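Local atomic coordinates of arginine decarboxylase (Campylobacter jejuni subsp. jejuni, PDB entry 3NZP), a protein that probably catalyses the decarboxylation of arginine to agmatine with pyridoxal 5'-phosphate as cofactor, feeding polyamine and spermidine biosynthesis. Residues Y344-K352 and Q400-L411; N179-H187 and K203-A214. One frame throughout, in Å; residues are numbered along the deposited sequence.

Contact 1 of 2, residues Y344-K352 and Q400-L411; sequences YAENKLILK and QDRSNAEILTHL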
# COMPACT_ATOMS: atom_id res chain seq x y z
N TYR B 344 26.18 7.66 24.58
CA TYR B 344 27.02 8.85 24.67
C TYR B 344 27.60 9.01 26.06
O TYR B 344 27.13 9.81 26.87
CB TYR B 344 26.22 10.09 24.29
CG TYR B 344 26.13 10.30 22.79
CD1 TYR B 344 27.27 10.63 22.05
CD2 TYR B 344 24.92 10.15 22.11
CE1 TYR B 344 27.20 10.81 20.67
CE2 TYR B 344 24.84 10.32 20.73
CZ TYR B 344 25.99 10.65 20.01
OH TYR B 344 25.92 10.83 18.65
N ALA B 345 28.65 8.24 26.34
CA ALA B 345 29.33 8.28 27.62
C ALA B 345 30.48 9.27 27.54
O ALA B 345 31.12 9.43 26.50
CB ALA B 345 29.86 6.90 27.98
N GLU B 346 30.74 9.92 28.66
CA GLU B 346 31.81 10.90 28.71
C GLU B 346 33.17 10.34 28.31
O GLU B 346 34.01 11.07 27.79
CB GLU B 346 31.89 11.50 30.12
CG GLU B 346 32.69 12.80 30.17
CD GLU B 346 32.78 13.38 31.57
OE1 GLU B 346 31.74 13.48 32.25
OE2 GLU B 346 33.91 13.74 31.97
N ASN B 347 33.39 9.04 28.53
CA ASN B 347 34.68 8.42 28.21
C ASN B 347 34.94 8.32 26.72
O ASN B 347 36.09 8.19 26.28
CB ASN B 347 34.78 7.01 28.81
CG ASN B 347 34.07 5.96 27.96
OD1 ASN B 347 32.85 6.02 27.78
ND2 ASN B 347 34.84 5.01 27.44
N LYS B 348 33.86 8.37 25.95
CA LYS B 348 33.91 8.30 24.50
C LYS B 348 34.63 9.50 23.89
O LYS B 348 34.89 9.55 22.69
CB LYS B 348 32.50 8.21 23.94
CG LYS B 348 31.82 6.89 24.21
CD LYS B 348 32.41 5.79 23.34
CE LYS B 348 31.63 4.52 23.52
NZ LYS B 348 30.17 4.80 23.37
N LEU B 349 34.96 10.47 24.74
CA LEU B 349 35.64 11.68 24.30
C LEU B 349 37.10 11.45 23.94
O LEU B 349 37.91 11.08 24.79
CB LEU B 349 35.53 12.76 25.37
CG LEU B 349 34.14 13.36 25.60
CD1 LEU B 349 34.18 14.32 26.77
CD2 LEU B 349 33.67 14.08 24.33
N ILE B 350 37.42 11.67 22.67
CA ILE B 350 38.79 11.52 22.18
C ILE B 350 39.59 12.71 22.69
O ILE B 350 39.68 13.74 22.02
CB ILE B 350 38.85 11.55 20.62
CG1 ILE B 350 37.74 10.69 19.98
CG2 ILE B 350 40.23 11.11 20.17
CD1 ILE B 350 37.80 9.21 20.30
N LEU B 351 40.15 12.58 23.89
CA LEU B 351 40.95 13.65 24.51
C LEU B 351 42.01 14.14 23.54
O LEU B 351 43.10 13.57 23.44
CB LEU B 351 41.61 13.12 25.79
CG LEU B 351 40.69 12.42 26.80
CD1 LEU B 351 40.75 10.89 26.59
CD2 LEU B 351 41.11 12.77 28.22
N LYS B 352 41.68 15.20 22.81
CA LYS B 352 42.61 15.77 21.83
C LYS B 352 43.63 16.62 22.59
O LYS B 352 43.41 16.97 23.75
CB LYS B 352 41.84 16.66 20.83
CG LYS B 352 42.47 16.83 19.45
CD LYS B 352 41.81 15.90 18.43
CE LYS B 352 42.24 16.21 17.01
NZ LYS B 352 41.91 17.61 16.60
N GLN B 400 37.31 13.14 14.56
CA GLN B 400 37.37 13.01 16.02
C GLN B 400 36.66 14.22 16.59
O GLN B 400 35.89 14.11 17.55
CB GLN B 400 38.81 12.98 16.53
CG GLN B 400 39.73 11.95 15.91
CD GLN B 400 40.80 12.59 15.02
OE1 GLN B 400 40.59 12.80 13.82
NE2 GLN B 400 41.95 12.92 15.62
N ASP B 401 36.94 15.39 16.00
CA ASP B 401 36.33 16.64 16.43
C ASP B 401 34.81 16.57 16.36
O ASP B 401 34.10 16.88 17.33
CB ASP B 401 36.82 17.81 15.57
CG ASP B 401 38.31 18.07 15.71
OD1 ASP B 401 38.88 17.83 16.81
OD2 ASP B 401 38.92 18.54 14.73
N ARG B 402 34.31 16.16 15.20
CA ARG B 402 32.89 16.03 14.99
C ARG B 402 32.33 15.12 16.08
O ARG B 402 31.29 15.41 16.67
CB ARG B 402 32.62 15.44 13.62
CG ARG B 402 31.17 15.16 13.34
CD ARG B 402 30.96 14.83 11.88
NE ARG B 402 29.61 14.36 11.62
CZ ARG B 402 29.19 13.94 10.43
NH1 ARG B 402 30.03 13.94 9.40
NH2 ARG B 402 27.95 13.53 10.27
N SER B 403 33.05 14.02 16.35
CA SER B 403 32.63 13.06 17.37
C SER B 403 32.56 13.75 18.71
O SER B 403 31.54 13.71 19.39
CB SER B 403 33.62 11.89 17.47
OG SER B 403 33.22 10.97 18.48
N ASN B 404 33.66 14.40 19.08
CA ASN B 404 33.68 15.09 20.36
C ASN B 404 32.52 16.03 20.51
O ASN B 404 31.83 16.02 21.54
CB ASN B 404 34.98 15.86 20.50
CG ASN B 404 36.15 14.95 20.68
OD1 ASN B 404 36.05 13.95 21.40
ND2 ASN B 404 37.27 15.29 20.05
N ALA B 405 32.32 16.85 19.48
CA ALA B 405 31.25 17.84 19.46
C ALA B 405 29.90 17.20 19.75
O ALA B 405 29.19 17.62 20.67
CB ALA B 405 31.23 18.52 18.12
N GLU B 406 29.56 16.17 18.97
CA GLU B 406 28.30 15.46 19.12
C GLU B 406 28.11 14.89 20.53
O GLU B 406 27.04 15.03 21.13
CB GLU B 406 28.22 14.35 18.08
CG GLU B 406 28.16 14.87 16.66
CD GLU B 406 28.29 13.75 15.64
OE1 GLU B 406 28.17 14.02 14.43
OE2 GLU B 406 28.52 12.60 16.07
N ILE B 407 29.15 14.24 21.05
CA ILE B 407 29.09 13.65 22.39
C ILE B 407 28.85 14.73 23.45
O ILE B 407 27.94 14.63 24.29
CB ILE B 407 30.41 12.92 22.73
CG1 ILE B 407 30.80 11.94 21.64
CG2 ILE B 407 30.24 12.12 23.99
CD1 ILE B 407 32.19 11.40 21.82
N LEU B 408 29.68 15.77 23.40
CA LEU B 408 29.58 16.88 24.34
C LEU B 408 28.19 17.48 24.28
O LEU B 408 27.52 17.65 25.31
CB LEU B 408 30.64 17.95 24.00
CG LEU B 408 32.07 17.63 24.43
CD1 LEU B 408 33.09 18.44 23.64
CD2 LEU B 408 32.19 17.91 25.91
N THR B 409 27.75 17.78 23.07
CA THR B 409 26.44 18.36 22.86
C THR B 409 25.38 17.51 23.54
O THR B 409 24.52 18.03 24.25
CB THR B 409 26.14 18.45 21.38
OG1 THR B 409 27.15 19.26 20.75
CG2 THR B 409 24.78 19.07 21.15
N HIS B 410 25.45 16.19 23.33
CA HIS B 410 24.49 15.31 23.97
C HIS B 410 24.61 15.35 25.47
O HIS B 410 23.61 15.47 26.18
CB HIS B 410 24.66 13.88 23.48
CG HIS B 410 23.91 13.59 22.21
ND1 HIS B 410 24.18 14.24 21.03
CD2 HIS B 410 22.87 12.77 21.97
CE1 HIS B 410 23.33 13.83 20.11
NE2 HIS B 410 22.52 12.94 20.65
N LEU B 411 25.84 15.26 25.98
CA LEU B 411 26.04 15.32 27.42
C LEU B 411 25.45 16.62 27.98
O LEU B 411 24.75 16.61 28.99
CB LEU B 411 27.53 15.24 27.76
CG LEU B 411 28.20 13.87 27.58
CD1 LEU B 411 29.71 13.97 27.86
CD2 LEU B 411 27.55 12.88 28.53
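Y344 and H410 form a face-to-face aromatic stack: the ring centroids are 4.0 Å apart, the planes are tilted by 30°, and each ring is offset toward the rim of the other. H410 is held by its own helix, since its ND1 donates to E406 O at 3.0 Å, from the opposite face of that carbonyl to the backbone N of H410. I407 CG1 meets the tyrosine at its edge, 3.8 Å from Y344 CD1.

Apolar packing continues along the helix. L349 CD2 reaches I407 CB at 3.8 Å and also touches L408 CG, while L411 CD1 rests against E346.

Polar contacts gather at the other end. N404 OD1 accepts from I350 N at 2.9 Å, in the carbonyl plane but bent (130° at the hydrogen), and N404 ND2 returns a weak bond to I350 O. K352 NZ forms a salt bridge with D401 OD1, met on its syn side at 3.0 Å, and a second one with D398.

I350 is the centre of an inverse gamma turn, and its amide and carbonyl both face N404. The geometry is that of an irregular connection laid along helix 399-420, part of the helical bundle domain of SpeA-type arginine decarboxylases.

Contact 2 of 2, residues N179-H187 and K203-A214; sequences NIGLRVRLH and KFGLTSTELIEA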
# COMPACT_ATOMS: atom_id res chain seq x y z
N ASN B 179 -32.63 -10.18 -6.55
CA ASN B 179 -33.29 -8.97 -6.13
C ASN B 179 -32.48 -7.82 -6.67
O ASN B 179 -31.26 -7.89 -6.73
CB ASN B 179 -33.33 -8.89 -4.62
CG ASN B 179 -34.49 -9.63 -4.06
OD1 ASN B 179 -34.54 -9.92 -2.85
ND2 ASN B 179 -35.47 -9.94 -4.92
N ILE B 180 -33.17 -6.76 -7.05
CA ILE B 180 -32.49 -5.60 -7.59
C ILE B 180 -32.35 -4.49 -6.55
O ILE B 180 -33.30 -4.17 -5.84
CB ILE B 180 -33.25 -5.08 -8.81
CG1 ILE B 180 -33.21 -6.13 -9.93
CG2 ILE B 180 -32.67 -3.75 -9.24
CD1 ILE B 180 -34.00 -5.76 -11.17
N GLY B 181 -31.16 -3.92 -6.44
CA GLY B 181 -30.95 -2.83 -5.50
C GLY B 181 -30.50 -1.59 -6.25
O GLY B 181 -29.82 -1.71 -7.27
N LEU B 182 -30.89 -0.41 -5.79
CA LEU B 182 -30.47 0.82 -6.48
C LEU B 182 -29.59 1.68 -5.59
O LEU B 182 -30.00 2.07 -4.50
CB LEU B 182 -31.69 1.64 -6.94
CG LEU B 182 -32.64 0.99 -7.95
CD1 LEU B 182 -33.69 2.00 -8.36
CD2 LEU B 182 -31.87 0.51 -9.16
N ARG B 183 -28.37 1.96 -6.04
CA ARG B 183 -27.45 2.78 -5.27
C ARG B 183 -27.79 4.24 -5.52
O ARG B 183 -27.65 4.73 -6.64
CB ARG B 183 -26.00 2.51 -5.68
CG ARG B 183 -25.00 3.25 -4.83
CD ARG B 183 -23.59 3.05 -5.33
NE ARG B 183 -22.63 3.71 -4.46
CZ ARG B 183 -21.33 3.85 -4.73
NH1 ARG B 183 -20.54 4.48 -3.86
NH2 ARG B 183 -20.82 3.38 -5.87
N VAL B 184 -28.22 4.94 -4.49
CA VAL B 184 -28.58 6.34 -4.67
C VAL B 184 -27.40 7.29 -4.55
O VAL B 184 -26.51 7.10 -3.73
CB VAL B 184 -29.67 6.75 -3.68
CG1 VAL B 184 -30.90 5.85 -3.87
CG2 VAL B 184 -29.14 6.64 -2.26
N ARG B 185 -27.39 8.31 -5.40
CA ARG B 185 -26.35 9.32 -5.39
C ARG B 185 -26.80 10.34 -4.34
O ARG B 185 -27.84 10.96 -4.50
CB ARG B 185 -26.28 9.98 -6.77
CG ARG B 185 -25.27 11.09 -6.92
CD ARG B 185 -23.89 10.53 -7.17
NE ARG B 185 -23.77 9.87 -8.47
CZ ARG B 185 -23.73 10.50 -9.64
NH1 ARG B 185 -23.62 9.81 -10.77
NH2 ARG B 185 -23.79 11.83 -9.68
N LEU B 186 -26.04 10.51 -3.26
CA LEU B 186 -26.41 11.47 -2.22
C LEU B 186 -25.84 12.86 -2.48
O LEU B 186 -24.69 13.01 -2.87
CB LEU B 186 -25.92 11.00 -0.84
CG LEU B 186 -26.54 9.74 -0.25
CD1 LEU B 186 -25.99 9.52 1.14
CD2 LEU B 186 -28.05 9.85 -0.20
N HIS B 187 -26.66 13.89 -2.28
CA HIS B 187 -26.19 15.25 -2.49
C HIS B 187 -25.63 15.83 -1.20
O HIS B 187 -25.30 17.01 -1.15
CB HIS B 187 -27.32 16.15 -3.01
CG HIS B 187 -27.29 16.36 -4.50
ND1 HIS B 187 -28.07 17.30 -5.13
CD2 HIS B 187 -26.56 15.76 -5.47
CE1 HIS B 187 -27.82 17.27 -6.43
NE2 HIS B 187 -26.91 16.35 -6.66
N LYS B 203 -18.88 9.51 -5.42
CA LYS B 203 -19.54 10.26 -6.48
C LYS B 203 -20.24 9.34 -7.50
O LYS B 203 -20.47 9.73 -8.65
CB LYS B 203 -18.52 11.15 -7.19
CG LYS B 203 -17.30 10.39 -7.71
CD LYS B 203 -16.21 11.34 -8.22
CE LYS B 203 -15.63 12.19 -7.10
NZ LYS B 203 -14.58 13.12 -7.60
N PHE B 204 -20.59 8.13 -7.06
CA PHE B 204 -21.27 7.13 -7.90
C PHE B 204 -22.69 6.93 -7.41
O PHE B 204 -23.02 7.29 -6.28
CB PHE B 204 -20.52 5.81 -7.83
CG PHE B 204 -19.09 5.92 -8.21
CD1 PHE B 204 -18.72 5.89 -9.54
CD2 PHE B 204 -18.11 6.07 -7.23
CE1 PHE B 204 -17.39 5.99 -9.90
CE2 PHE B 204 -16.77 6.18 -7.58
CZ PHE B 204 -16.41 6.14 -8.92
N GLY B 205 -23.53 6.33 -8.24
CA GLY B 205 -24.91 6.11 -7.86
C GLY B 205 -25.84 6.73 -8.89
O GLY B 205 -25.38 7.37 -9.83
N LEU B 206 -27.14 6.53 -8.72
CA LEU B 206 -28.10 7.07 -9.67
C LEU B 206 -28.62 8.42 -9.22
O LEU B 206 -28.94 8.61 -8.05
CB LEU B 206 -29.26 6.09 -9.83
CG LEU B 206 -28.92 4.68 -10.29
CD1 LEU B 206 -30.20 3.87 -10.33
CD2 LEU B 206 -28.27 4.70 -11.65
N THR B 207 -28.72 9.36 -10.16
CA THR B 207 -29.23 10.68 -9.83
C THR B 207 -30.74 10.58 -9.63
O THR B 207 -31.34 9.55 -9.91
CB THR B 207 -28.96 11.67 -10.96
OG1 THR B 207 -29.86 11.41 -12.05
CG2 THR B 207 -27.54 11.52 -11.45
N SER B 208 -31.35 11.66 -9.14
CA SER B 208 -32.79 11.64 -8.89
C SER B 208 -33.55 11.37 -10.18
O SER B 208 -34.49 10.58 -10.21
CB SER B 208 -33.25 12.97 -8.28
OG SER B 208 -32.90 14.08 -9.09
N THR B 209 -33.13 12.01 -11.26
CA THR B 209 -33.80 11.81 -12.53
C THR B 209 -33.53 10.38 -13.02
O THR B 209 -34.43 9.72 -13.56
CB THR B 209 -33.35 12.90 -13.55
OG1 THR B 209 -32.88 12.27 -14.75
CG2 THR B 209 -32.27 13.80 -12.94
N GLU B 210 -32.31 9.87 -12.82
CA GLU B 210 -31.98 8.50 -13.24
C GLU B 210 -32.77 7.48 -12.44
O GLU B 210 -33.19 6.45 -12.98
CB GLU B 210 -30.49 8.23 -13.08
CG GLU B 210 -29.65 8.86 -14.16
CD GLU B 210 -28.17 8.75 -13.87
OE1 GLU B 210 -27.37 9.20 -14.71
OE2 GLU B 210 -27.81 8.20 -12.80
N LEU B 211 -32.97 7.74 -11.15
CA LEU B 211 -33.72 6.84 -10.29
C LEU B 211 -35.14 6.69 -10.81
O LEU B 211 -35.70 5.60 -10.77
CB LEU B 211 -33.77 7.36 -8.86
CG LEU B 211 -32.52 7.22 -8.02
CD1 LEU B 211 -32.72 7.97 -6.73
CD2 LEU B 211 -32.23 5.75 -7.74
N ILE B 212 -35.73 7.77 -11.28
CA ILE B 212 -37.08 7.69 -11.80
C ILE B 212 -37.06 6.79 -13.05
O ILE B 212 -37.82 5.84 -13.14
CB ILE B 212 -37.64 9.09 -12.16
CG1 ILE B 212 -37.72 9.96 -10.90
CG2 ILE B 212 -39.03 8.96 -12.74
CD1 ILE B 212 -38.18 11.37 -11.18
N GLU B 213 -36.16 7.07 -13.99
CA GLU B 213 -36.07 6.24 -15.18
C GLU B 213 -35.92 4.79 -14.77
O GLU B 213 -36.57 3.90 -15.32
CB GLU B 213 -34.88 6.66 -16.03
CG GLU B 213 -34.94 8.10 -16.46
CD GLU B 213 -33.75 8.50 -17.31
OE1 GLU B 213 -33.57 7.93 -18.40
OE2 GLU B 213 -33.01 9.40 -16.87
N ALA B 214 -35.05 4.56 -13.79
CA ALA B 214 -34.79 3.22 -13.29
C ALA B 214 -36.11 2.54 -12.91
O ALA B 214 -36.34 1.40 -13.27
CB ALA B 214 -33.87 3.28 -12.10
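R185 meets the 203-214 segment along nearly its whole length. Its CB lies 3.3 Å from L206 O, the carbonyl that also accepts from R185 N. CG stands opposite the backbone N (chi1 178°), and bends at chi2 and chi3 then fold the chain back over the 203-205 backbone. CD comes to 3.5 Å from F204 O. NE and NH1 both turn to G205 O in weak bonds, the NH1 one 3.2 Å long. K203 O sits over one face of the guanidinium and T207 CG2 over the opposite face.

The backbones themselves form a single bridge between V184 and L206. L206 N donates to R183 O at 2.8 Å and 163°, and R185 N completes the pair. G205 passes with its CA against R183 O.

R183 instead extends fully, and its NH2 comes against F204 CB; the guanidinium and ring planes are 25° apart, but no stack forms. The same NH2 is salt-bridged to E158, and the R183 side chain lies about 4 Å from that of the cofactor-binding H233. Between the strand and helix 208-220, L182 CD1 packs on A214 CB at 4.0 Å, and V184 CG1 on L211 CD1. A capping box, T207 OG1 with E210 N and E210 OE2 with T207 N, starts helix 208-220.

Carbonyl oxygens around R185 probably stabilise its positive charge, with E210 OE2 nearby but not in contact. The salt bridge to E158 probably balances the charge of buried R183 and helps fix this arginine beside the cofactor pocket.

From the N terminus, the chain gives strand 47-50 to the mixed sheet before building the parallel barrel as far as strand 179-183; contact 2 then closes a short excursion, in which 189-202 is not modelled, by bringing the start of helix 208-220 back to that strand. After the barrel is completed and strand 330-341 has joined the mixed sheet, contact 1 closes a second, mainly helical loop onto helix 399-420. The two loops follow in series, neither nesting nor crossing. Their centres are 70 Å apart, on opposite sides of the chain's centre. The dimer relates them nevertheless: S208 and E213 of contact 2 pair with E406 and K348 of the second subunit's contact 1, the lysine pairing being weak in one copy.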